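Local coordinates for tail spike protein (PDB 6EU4) that probably recognises and degrades the capsular polysaccharide of Acinetobacter baumannii, serving as the trimeric receptor-binding tailspike of the phage, at residues E231-V236 / E244-S249; G258-A263 / D287-Q292; C276-T279 / G285-L288; S364-N369 / V375-K380. One frame throughout, in Å; residues are numbered along the deposited sequence.

Interaction 1: residues E231-V236 / E244-S249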
loop_
_atom_site.group_PDB
_atom_site.type_symbol
_atom_site.label_atom_id
_atom_site.label_comp_id
_atom_site.label_asym_id
_atom_site.label_seq_id
_atom_site.Cartn_x
_atom_site.Cartn_y
_atom_site.Cartn_z
ATOM N N GLU A 231 23.818 11.438 14.790
ATOM C CA GLU A 231 22.925 11.330 13.638
ATOM C C GLU A 231 23.215 9.994 12.983
ATOM O O GLU A 231 24.382 9.634 12.811
ATOM C CB GLU A 231 23.152 12.504 12.669
ATOM C CG GLU A 231 22.699 13.817 13.238
ATOM C CD GLU A 231 23.234 15.056 12.510
ATOM O OE1 GLU A 231 24.086 14.934 11.603
ATOM O OE2 GLU A 231 22.812 16.170 12.881
ATOM N N GLY A 232 22.168 9.244 12.641
ATOM C CA GLY A 232 22.376 7.886 12.179
ATOM C C GLY A 232 22.810 7.781 10.731
ATOM O O GLY A 232 23.959 7.432 10.437
ATOM N N ILE A 233 21.866 8.044 9.832
ATOM C CA ILE A 233 22.071 8.009 8.388
ATOM C C ILE A 233 21.681 9.382 7.842
ATOM O O ILE A 233 20.595 9.894 8.145
ATOM C CB ILE A 233 21.259 6.877 7.734
ATOM C CG1 ILE A 233 21.756 5.513 8.250
ATOM C CG2 ILE A 233 21.363 6.954 6.201
ATOM C CD1 ILE A 233 20.885 4.369 7.871
ATOM N N LYS A 234 22.574 9.986 7.061
ATOM C CA LYS A 234 22.428 11.377 6.651
ATOM C C LYS A 234 22.776 11.539 5.176
ATOM O O LYS A 234 23.892 11.214 4.767
ATOM C CB LYS A 234 23.331 12.246 7.510
ATOM C CG LYS A 234 23.154 13.716 7.305
ATOM C CD LYS A 234 23.966 14.481 8.338
ATOM C CE LYS A 234 23.564 15.933 8.389
ATOM N NZ LYS A 234 24.341 16.668 9.458
ATOM N N SER A 235 21.842 12.087 4.398
ATOM C CA SER A 235 21.982 12.188 2.954
ATOM C C SER A 235 21.379 13.508 2.483
ATOM O O SER A 235 20.542 14.110 3.166
ATOM C CB SER A 235 21.303 10.985 2.276
ATOM O OG SER A 235 21.422 11.003 0.863
ATOM N N VAL A 236 21.809 13.940 1.297
ATOM C CA VAL A 236 21.337 15.169 0.653
ATOM C C VAL A 236 20.476 14.870 -0.571
ATOM O O VAL A 236 19.421 15.484 -0.775
ATOM C CB VAL A 236 22.530 16.066 0.254
ATOM C CG1 VAL A 236 22.064 17.258 -0.543
ATOM C CG2 VAL A 236 23.328 16.528 1.476
ATOM N N GLU A 244 16.503 -2.116 3.528
ATOM C CA GLU A 244 15.773 -3.228 4.133
ATOM C C GLU A 244 16.448 -3.584 5.443
ATOM O O GLU A 244 17.656 -3.839 5.465
ATOM C CB GLU A 244 15.749 -4.455 3.211
ATOM C CG GLU A 244 14.941 -5.617 3.805
ATOM C CD GLU A 244 14.874 -6.865 2.919
ATOM O OE1 GLU A 244 15.526 -6.915 1.856
ATOM O OE2 GLU A 244 14.133 -7.803 3.286
ATOM N N ARG A 245 15.682 -3.575 6.533
ATOM C CA ARG A 245 16.200 -3.917 7.857
ATOM C C ARG A 245 17.405 -3.060 8.234
ATOM O O ARG A 245 18.398 -3.546 8.797
ATOM C CB ARG A 245 16.530 -5.409 7.935
ATOM C CG ARG A 245 15.251 -6.249 8.095
ATOM C CD ARG A 245 14.917 -6.540 9.539
ATOM N NE ARG A 245 14.822 -5.319 10.320
ATOM C CZ ARG A 245 15.731 -4.886 11.177
ATOM N NH1 ARG A 245 15.534 -3.722 11.792
ATOM N NH2 ARG A 245 16.820 -5.600 11.434
ATOM N N VAL A 246 17.283 -1.758 7.975
ATOM C CA VAL A 246 18.271 -0.775 8.396
ATOM C C VAL A 246 17.751 -0.119 9.663
ATOM O O VAL A 246 16.604 0.356 9.713
ATOM C CB VAL A 246 18.544 0.254 7.287
ATOM C CG1 VAL A 246 19.474 1.349 7.779
ATOM C CG2 VAL A 246 19.147 -0.449 6.090
ATOM N N GLN A 247 18.596 -0.088 10.685
ATOM C CA GLN A 247 18.248 0.502 11.963
ATOM C C GLN A 247 19.187 1.671 12.195
ATOM O O GLN A 247 20.410 1.518 12.068
ATOM C CB GLN A 247 18.384 -0.502 13.105
ATOM C CG GLN A 247 18.206 0.128 14.478
ATOM C CD GLN A 247 18.282 -0.867 15.630
ATOM O OE1 GLN A 247 18.393 -2.074 15.435
ATOM N NE2 GLN A 247 18.246 -0.341 16.853
ATOM N N ALA A 248 18.624 2.823 12.523
ATOM C CA ALA A 248 19.413 3.999 12.859
ATOM C C ALA A 248 19.060 4.418 14.283
ATOM O O ALA A 248 17.985 4.980 14.537
ATOM C CB ALA A 248 19.175 5.127 11.861
ATOM N N SER A 249 19.974 4.122 15.200
ATOM C CA SER A 249 19.846 4.510 16.595
ATOM C C SER A 249 20.753 5.713 16.821
ATOM O O SER A 249 21.967 5.624 16.632
ATOM C CB SER A 249 20.207 3.345 17.515
ATOM O OG SER A 249 19.387 2.210 17.243
#

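Interaction 2: residues G258-A263 / D287-Q292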
loop_
_atom_site.group_PDB
_atom_site.type_symbol
_atom_site.label_atom_id
_atom_site.label_comp_id
_atom_site.label_asym_id
_atom_site.label_seq_id
_atom_site.Cartn_x
_atom_site.Cartn_y
_atom_site.Cartn_z
ATOM N N GLY A 258 17.634 14.667 2.322
ATOM C CA GLY A 258 17.472 16.038 1.861
ATOM C C GLY A 258 18.127 17.048 2.780
ATOM O O GLY A 258 17.700 18.210 2.823
ATOM N N HIS A 259 19.165 16.634 3.510
ATOM C CA HIS A 259 19.969 17.529 4.339
ATOM C C HIS A 259 20.280 18.811 3.581
ATOM O O HIS A 259 20.805 18.771 2.464
ATOM C CB HIS A 259 21.262 16.793 4.744
ATOM C CG HIS A 259 22.335 17.654 5.341
ATOM N ND1 HIS A 259 22.144 18.425 6.468
ATOM C CD2 HIS A 259 23.643 17.778 5.019
ATOM C CE1 HIS A 259 23.285 19.015 6.793
ATOM N NE2 HIS A 259 24.211 18.646 5.924
ATOM N N THR A 260 19.948 19.949 4.195
ATOM C CA THR A 260 20.072 21.259 3.548
ATOM C C THR A 260 21.419 21.934 3.791
ATOM O O THR A 260 21.645 23.048 3.290
ATOM C CB THR A 260 19.001 22.208 4.066
ATOM O OG1 THR A 260 19.145 22.308 5.493
ATOM C CG2 THR A 260 17.598 21.719 3.709
ATOM N N GLY A 261 22.294 21.320 4.570
ATOM C CA GLY A 261 23.506 21.969 5.016
ATOM C C GLY A 261 24.723 21.905 4.106
ATOM O O GLY A 261 25.843 22.129 4.588
ATOM N N THR A 262 24.541 21.638 2.807
ATOM C CA THR A 262 25.631 21.688 1.830
ATOM C C THR A 262 25.229 22.604 0.675
ATOM O O THR A 262 24.093 23.092 0.590
ATOM C CB THR A 262 26.008 20.294 1.280
ATOM O OG1 THR A 262 25.087 19.901 0.239
ATOM C CG2 THR A 262 26.028 19.242 2.387
ATOM N N ALA A 263 26.171 22.820 -0.249
ATOM C CA ALA A 263 25.891 23.625 -1.432
ATOM C C ALA A 263 24.969 22.921 -2.420
ATOM O O ALA A 263 24.441 23.568 -3.332
ATOM C CB ALA A 263 27.202 23.978 -2.142
ATOM N N ASP A 287 13.815 12.925 9.451
ATOM C CA ASP A 287 13.868 14.309 8.999
ATOM C C ASP A 287 13.990 14.233 7.479
ATOM O O ASP A 287 15.079 13.986 6.959
ATOM C CB ASP A 287 15.045 15.045 9.652
ATOM C CG ASP A 287 15.106 16.518 9.286
ATOM O OD1 ASP A 287 14.450 16.929 8.294
ATOM O OD2 ASP A 287 15.825 17.273 9.992
ATOM N N LEU A 288 12.865 14.383 6.777
ATOM C CA LEU A 288 12.772 14.152 5.342
ATOM C C LEU A 288 12.491 15.459 4.621
ATOM O O LEU A 288 11.567 16.203 4.990
ATOM C CB LEU A 288 11.665 13.148 5.021
ATOM C CG LEU A 288 11.735 11.829 5.783
ATOM C CD1 LEU A 288 10.600 10.949 5.316
ATOM C CD2 LEU A 288 13.076 11.119 5.583
ATOM N N ASN A 289 13.301 15.746 3.618
ATOM C CA ASN A 289 13.170 16.949 2.816
ATOM C C ASN A 289 13.308 16.577 1.345
ATOM O O ASN A 289 14.258 15.885 0.963
ATOM C CB ASN A 289 14.234 17.972 3.231
ATOM C CG ASN A 289 14.172 19.235 2.408
ATOM O OD1 ASN A 289 13.090 19.805 2.185
ATOM N ND2 ASN A 289 15.335 19.684 1.932
ATOM N N LYS A 290 12.343 17.004 0.535
ATOM C CA LYS A 290 12.327 16.733 -0.906
ATOM C C LYS A 290 12.416 15.237 -1.189
ATOM O O LYS A 290 13.106 14.794 -2.109
ATOM C CB LYS A 290 13.440 17.499 -1.618
ATOM C CG LYS A 290 13.288 19.022 -1.559
ATOM C CD LYS A 290 12.187 19.545 -2.491
ATOM C CE LYS A 290 12.172 21.086 -2.552
ATOM N NZ LYS A 290 11.268 21.611 -3.625
HETATM N N MSE A 291 11.655 14.460 -0.427
HETATM C CA MSE A 291 11.623 13.027 -0.584
HETATM C C MSE A 291 10.424 12.623 -1.439
HETATM O O MSE A 291 9.313 12.425 -0.926
HETATM C CB MSE A 291 11.580 12.349 0.800
HETATM C CG MSE A 291 12.989 12.229 1.418
HETATM SE SE MSE A 291 14.028 10.751 0.619
HETATM C CE MSE A 291 13.696 9.369 1.903
ATOM N N GLN A 292 10.657 12.481 -2.742
ATOM C CA GLN A 292 9.600 12.146 -3.684
ATOM C C GLN A 292 9.527 10.635 -3.887
ATOM O O GLN A 292 10.558 9.955 -3.949
ATOM C CB GLN A 292 9.839 12.831 -5.032
ATOM C CG GLN A 292 10.401 14.254 -4.953
ATOM C CD GLN A 292 9.550 15.159 -4.094
ATOM O OE1 GLN A 292 8.432 14.809 -3.723
ATOM N NE2 GLN A 292 10.074 16.335 -3.774
#

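Interaction 3: residues C276-T279 / G285-L288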
loop_
_atom_site.group_PDB
_atom_site.type_symbol
_atom_site.label_atom_id
_atom_site.label_comp_id
_atom_site.label_asym_id
_atom_site.label_seq_id
_atom_site.Cartn_x
_atom_site.Cartn_y
_atom_site.Cartn_z
ATOM N N CYS A 276 12.616 -1.080 8.423
ATOM C CA CYS A 276 13.637 -0.231 9.009
ATOM C C CYS A 276 13.153 0.296 10.350
ATOM O O CYS A 276 11.961 0.265 10.669
ATOM C CB CYS A 276 14.001 0.924 8.077
ATOM S SG CYS A 276 14.748 0.322 6.501
ATOM N N TRP A 277 14.101 0.771 11.147
ATOM C CA TRP A 277 13.824 1.074 12.548
ATOM C C TRP A 277 14.600 2.309 12.966
ATOM O O TRP A 277 15.831 2.294 12.932
ATOM C CB TRP A 277 14.212 -0.119 13.415
ATOM C CG TRP A 277 13.640 -0.132 14.817
ATOM C CD1 TRP A 277 12.582 0.575 15.291
ATOM C CD2 TRP A 277 14.106 -0.935 15.897
ATOM N NE1 TRP A 277 12.344 0.238 16.616
ATOM C CE2 TRP A 277 13.279 -0.673 17.008
ATOM C CE3 TRP A 277 15.140 -1.854 16.036
ATOM C CZ2 TRP A 277 13.472 -1.285 18.239
ATOM C CZ3 TRP A 277 15.332 -2.464 17.262
ATOM C CH2 TRP A 277 14.501 -2.171 18.349
ATOM N N ALA A 278 13.885 3.354 13.382
ATOM C CA ALA A 278 14.490 4.542 13.980
ATOM C C ALA A 278 14.352 4.427 15.493
ATOM O O ALA A 278 13.251 4.181 15.987
ATOM C CB ALA A 278 13.803 5.818 13.491
ATOM N N THR A 279 15.451 4.547 16.231
ATOM C CA THR A 279 15.346 4.520 17.684
ATOM C C THR A 279 16.150 5.645 18.316
ATOM O O THR A 279 17.155 6.114 17.773
ATOM C CB THR A 279 15.802 3.158 18.313
ATOM O OG1 THR A 279 17.211 3.001 18.192
ATOM C CG2 THR A 279 15.125 1.937 17.632
ATOM N N GLY A 285 12.774 11.619 14.609
ATOM C CA GLY A 285 13.021 10.262 14.163
ATOM C C GLY A 285 13.463 10.243 12.709
ATOM O O GLY A 285 14.545 9.756 12.364
ATOM N N TRP A 286 12.614 10.792 11.852
ATOM C CA TRP A 286 12.871 10.931 10.429
ATOM C C TRP A 286 12.771 12.398 10.070
ATOM O O TRP A 286 11.770 13.050 10.389
ATOM C CB TRP A 286 11.842 10.152 9.619
ATOM C CG TRP A 286 11.816 8.702 9.841
ATOM C CD1 TRP A 286 11.290 8.034 10.910
ATOM C CD2 TRP A 286 12.317 7.698 8.945
ATOM N NE1 TRP A 286 11.435 6.677 10.735
ATOM C CE2 TRP A 286 12.063 6.449 9.536
ATOM C CE3 TRP A 286 12.957 7.744 7.701
ATOM C CZ2 TRP A 286 12.435 5.245 8.937
ATOM C CZ3 TRP A 286 13.322 6.546 7.100
ATOM C CH2 TRP A 286 13.054 5.313 7.725
ATOM N N ASP A 287 13.815 12.925 9.451
ATOM C CA ASP A 287 13.868 14.309 8.999
ATOM C C ASP A 287 13.990 14.233 7.479
ATOM O O ASP A 287 15.079 13.986 6.959
ATOM C CB ASP A 287 15.045 15.045 9.652
ATOM C CG ASP A 287 15.106 16.518 9.286
ATOM O OD1 ASP A 287 14.450 16.929 8.294
ATOM O OD2 ASP A 287 15.825 17.273 9.992
ATOM N N LEU A 288 12.865 14.383 6.777
ATOM C CA LEU A 288 12.772 14.152 5.342
ATOM C C LEU A 288 12.491 15.459 4.621
ATOM O O LEU A 288 11.567 16.203 4.990
ATOM C CB LEU A 288 11.665 13.148 5.021
ATOM C CG LEU A 288 11.735 11.829 5.783
ATOM C CD1 LEU A 288 10.600 10.949 5.316
ATOM C CD2 LEU A 288 13.076 11.119 5.583
#

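Interaction 4: residues S364-N369 / V375-K380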
loop_
_atom_site.group_PDB
_atom_site.type_symbol
_atom_site.label_atom_id
_atom_site.label_comp_id
_atom_site.label_asym_id
_atom_site.label_seq_id
_atom_site.Cartn_x
_atom_site.Cartn_y
_atom_site.Cartn_z
ATOM N N SER A 364 3.788 29.815 20.255
ATOM C CA SER A 364 3.192 29.061 19.169
ATOM C C SER A 364 3.110 29.897 17.897
ATOM O O SER A 364 3.154 31.131 17.923
ATOM C CB SER A 364 1.805 28.561 19.567
ATOM O OG SER A 364 0.872 29.629 19.650
ATOM N N SER A 365 2.995 29.199 16.771
ATOM C CA SER A 365 2.824 29.837 15.473
ATOM C C SER A 365 2.195 28.819 14.535
ATOM O O SER A 365 2.019 27.650 14.891
ATOM C CB SER A 365 4.153 30.339 14.919
ATOM O OG SER A 365 4.993 29.250 14.612
ATOM N N TRP A 366 1.897 29.261 13.310
ATOM C CA TRP A 366 1.270 28.370 12.326
ATOM C C TRP A 366 2.082 27.104 12.080
ATOM O O TRP A 366 1.509 26.061 11.742
ATOM C CB TRP A 366 1.062 29.121 11.002
ATOM C CG TRP A 366 2.337 29.459 10.332
ATOM C CD1 TRP A 366 3.141 30.532 10.602
ATOM C CD2 TRP A 366 2.980 28.735 9.274
ATOM N NE1 TRP A 366 4.245 30.515 9.783
ATOM C CE2 TRP A 366 4.169 29.419 8.962
ATOM C CE3 TRP A 366 2.664 27.574 8.556
ATOM C CZ2 TRP A 366 5.039 28.983 7.977
ATOM C CZ3 TRP A 366 3.534 27.140 7.587
ATOM C CH2 TRP A 366 4.709 27.841 7.300
ATOM N N ASN A 367 3.412 27.158 12.201
ATOM C CA ASN A 367 4.242 25.990 11.948
ATOM C C ASN A 367 4.933 25.482 13.206
ATOM O O ASN A 367 5.912 24.744 13.111
ATOM C CB ASN A 367 5.295 26.281 10.871
ATOM C CG ASN A 367 6.292 27.348 11.280
ATOM O OD1 ASN A 367 6.103 28.061 12.263
ATOM N ND2 ASN A 367 7.358 27.486 10.494
ATOM N N ASN A 368 4.445 25.865 14.379
ATOM C CA ASN A 368 5.052 25.445 15.641
ATOM C C ASN A 368 3.929 25.411 16.681
ATOM O O ASN A 368 3.665 26.410 17.353
ATOM C CB ASN A 368 6.158 26.411 16.041
ATOM C CG ASN A 368 6.893 25.977 17.281
ATOM O OD1 ASN A 368 6.799 24.829 17.715
ATOM N ND2 ASN A 368 7.674 26.886 17.840
ATOM N N ASN A 369 3.236 24.277 16.772
ATOM C CA ASN A 369 2.050 24.242 17.621
ATOM C C ASN A 369 1.800 22.842 18.167
ATOM O O ASN A 369 2.436 21.866 17.768
ATOM C CB ASN A 369 0.829 24.774 16.875
ATOM C CG ASN A 369 0.637 24.113 15.522
ATOM O OD1 ASN A 369 0.314 22.935 15.437
ATOM N ND2 ASN A 369 0.834 24.882 14.454
ATOM N N VAL A 375 -0.342 20.134 9.801
ATOM C CA VAL A 375 -0.542 19.907 8.369
ATOM C C VAL A 375 -0.611 21.276 7.711
ATOM O O VAL A 375 -1.668 21.924 7.722
ATOM C CB VAL A 375 -1.812 19.090 8.105
ATOM C CG1 VAL A 375 -1.940 18.729 6.634
ATOM C CG2 VAL A 375 -1.823 17.819 8.938
ATOM N N VAL A 376 0.506 21.731 7.121
ATOM C CA VAL A 376 0.649 23.117 6.712
ATOM C C VAL A 376 1.167 23.237 5.274
ATOM O O VAL A 376 1.771 22.318 4.719
ATOM C CB VAL A 376 1.572 23.889 7.688
ATOM C CG1 VAL A 376 1.105 23.695 9.121
ATOM C CG2 VAL A 376 3.064 23.459 7.522
ATOM N N SER A 377 0.906 24.405 4.676
ATOM C CA SER A 377 1.474 24.807 3.380
ATOM C C SER A 377 1.186 23.783 2.273
ATOM O O SER A 377 2.086 23.140 1.720
ATOM C CB SER A 377 2.983 25.030 3.512
ATOM O OG SER A 377 3.254 26.082 4.417
ATOM N N ASN A 378 -0.094 23.659 1.932
ATOM C CA ASN A 378 -0.518 22.827 0.805
ATOM C C ASN A 378 -0.126 21.358 0.985
ATOM O O ASN A 378 0.170 20.646 0.018
ATOM C CB ASN A 378 0.032 23.364 -0.510
ATOM C CG ASN A 378 -0.611 24.670 -0.893
ATOM O OD1 ASN A 378 -1.838 24.764 -0.971
ATOM N ND2 ASN A 378 0.205 25.696 -1.096
ATOM N N SER A 379 -0.192 20.883 2.214
ATOM C CA SER A 379 0.002 19.465 2.475
ATOM C C SER A 379 -1.299 18.691 2.271
ATOM O O SER A 379 -2.399 19.247 2.238
ATOM C CB SER A 379 0.515 19.242 3.896
ATOM O OG SER A 379 1.875 19.598 4.014
ATOM N N LYS A 380 -1.151 17.379 2.111
ATOM C CA LYS A 380 -2.280 16.457 2.067
ATOM C C LYS A 380 -1.900 15.301 2.962
ATOM O O LYS A 380 -0.926 14.603 2.671
ATOM C CB LYS A 380 -2.573 15.907 0.664
ATOM C CG LYS A 380 -2.123 16.697 -0.498
ATOM C CD LYS A 380 -2.262 15.824 -1.751
ATOM C CE LYS A 380 -1.684 16.451 -2.960
ATOM N NZ LYS A 380 -1.820 15.570 -4.158
#

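Interaction 1: residues E231-V236 / E244-S249
I233 and V246 carry the tightest apolar contact between residues 231-236 and 244-249. The terminal CD1 of I233 lies 3.3 Å from CG1 of V246, closer than carbon atoms usually sit, and the two side chains cross at an oblique angle. CG1 of I233 stands beside its own backbone N (chi1 -64°), and a nearly extended second torsion (170°) carries CD1 outward from there, so the branch that touches is the long one. CB of A248 sits beside this pair, 4.4 Å from CD1 of I233, and completes the apolar patch.

The second kind of contact is a methyl against a glycine backbone: CB of A248 lies 4.2 Å from CA of G232, which has no side chain. The two CA atoms of these residues are 4.9 Å apart, at the corner where the chain turns from one face to the next. No hydrogen bond joins the segments, and the touching residues are all buried.

No salt bridge joins the two segments; the one between K234 and E231 lies within residues 231-236. NZ of K234 reaches back to OE1 of E231 at 2.8 Å, on the syn side but 25° out of the carboxylate plane; R253 holds the other oxygen, so the carboxylate has cationic partners at both of its oxygens.

Strand 233-234 runs parallel between strands 211-212 and 253-257, and strand 241-250 between 219-229 and 277-279, as in successive coils of a parallel beta-helix. F255 of the next coil packs on both I233 and A248, while E244 binds K222 of its own chain and K222 of the second subunit.

Interaction 2: residues G258-A263 / D287-Q292
The amide of N289 is aimed at the carbonyl of G258, and this is the one hydrogen bond across the contact between residues 258-263 and 287-292. ND2 of N289 donates to O of G258 at 2.9 Å, with a nearly straight N-H...O angle of 171°. The acceptor lies almost in the plane of the amide, and the donor in turn lies in the carbonyl plane on a lone pair of the oxygen (C=O...N angle 138°), so both flat groups are used in their preferred directions. The placement follows from the first torsion of N289: with CG opposite the backbone N (179°), the amide leaves the strand towards the loop.

T260 crosses N289 at about a right angle. Its CG2 methyl, set beside the backbone N, comes to 3.5 Å from ND2 of N289, so the methyl rather than the hydroxyl is turned to the amide. G258 meets the same residue on its backbone as well: CA of G258 approaches O of N289 at 3.3 Å in a CH...O contact, and the two CA atoms lie 4.5 Å apart.

The loop follows strand 253-257, whose parallel neighbour is strand 284-304; P266 also packs on N289, and H259 bonds through its backbone to S235 of the preceding coil.

Chemically, the contact is polar and directional rather than apolar. A single well-formed side-chain bond, helped by a weaker CH...O contact, ties the departing loop to the strand at G258, while exposed T260 adds a methyl at the side of the amide.

Interaction 3: residues C276-T279 / G285-L288
CB of A278 and the indole of W286 form the close part of the contact between residues 276-279 and 285-288. The methyl sits 3.7 Å from NE1 of W286 and 4.2 Å from CD1, meeting the five-membered end of the indole obliquely. A first torsion of -62° places CG of W286 beside its backbone N, which turns the NE1-CD1 side of the five-membered ring towards A278. The same methyl also lies 4.2 Å from O of G285, at the corner where the chain changes face.

Away from this point the contact thins. CB of C276 points towards residues 285-288 but stays 4.5 Å from CH2 of W286, and the A278 and G285 CA atoms are 5.9 Å apart. W277 turns its side chain from the other segment and is partly exposed; CG2 of T279 covers one face of its ring, 3.2 Å above the plane, and M240 of the second subunit packs against it.

W286 belongs to a larger aromatic cluster, stacked with F255 and edge-to-face with F273. Since no hydrogen bond crosses between the two segments and all three touching residues are buried, cohesion is probably mainly van der Waals, consistent with the apolar interior of a beta-helix in which a small methyl accommodates a bulky indole.

Interaction 4: residues S364-N369 / V375-K380
A type I turn from S365 to N368, closed by N368 N to S365 O (3.1 Å), with S365 N to N368 O (2.9 Å) as a second, reciprocal bond, presents W366 to V376 and S377 of residues 375-380. The indole touches with its six-membered ring: CZ3 of W366 lies 3.7 Å from CG2 of V376, and the two side chains cross at about a right angle. A chi1 of 67° lays the indole back over N367, whose CB sits 3.6 Å above one ring face, and leaves the CZ3 side towards V376. The backbone joins in, O of W366 approaching CG1 of V376 at 3.6 Å. OG of S377 comes to 3.4 Å from CZ3 of W366 in one of two deposited conformers, so this approach is doubtful.

Side-chain bonds brace the turn: S365 OG donates to N367 OD1, and N369 ND2 to S365 O at 3.0 Å, nearly straight (168°) and in the carbonyl plane, so that oxygen accepts two bonds. In residues 375-380, OG of S379 donates to O of V376 at 2.8 Å.

Strand 371-376 lies between parallel strands 336-341 and 405-409. Y339 and E341 pack on V376, and W366 lies against the end of strand 371-376, next to E410.

How the interactions relate
All four contacts lie on the long run of mostly parallel strands that forms the beta-helical body of the chain. Interactions 1, 2 and 3 cluster together: the centres of 1 and 3 are only 7 Å apart, on neighbouring strands 241-250 and 277-279 joined by A248 N to W277 O, a probable hydrogen bond, and interaction 2 lies 14 Å from either. Interactions 2 and 3 share D287 and L288 on strand 284-304, while S235 O and H259 N probably link 1 to 2. Interaction 4, later in the chain, has its centre 19 to 26 Å from the others and touches none. Strand pairing and side-chain contacts thus join neighbouring coils, consistent with a rigid beta-helical shaft.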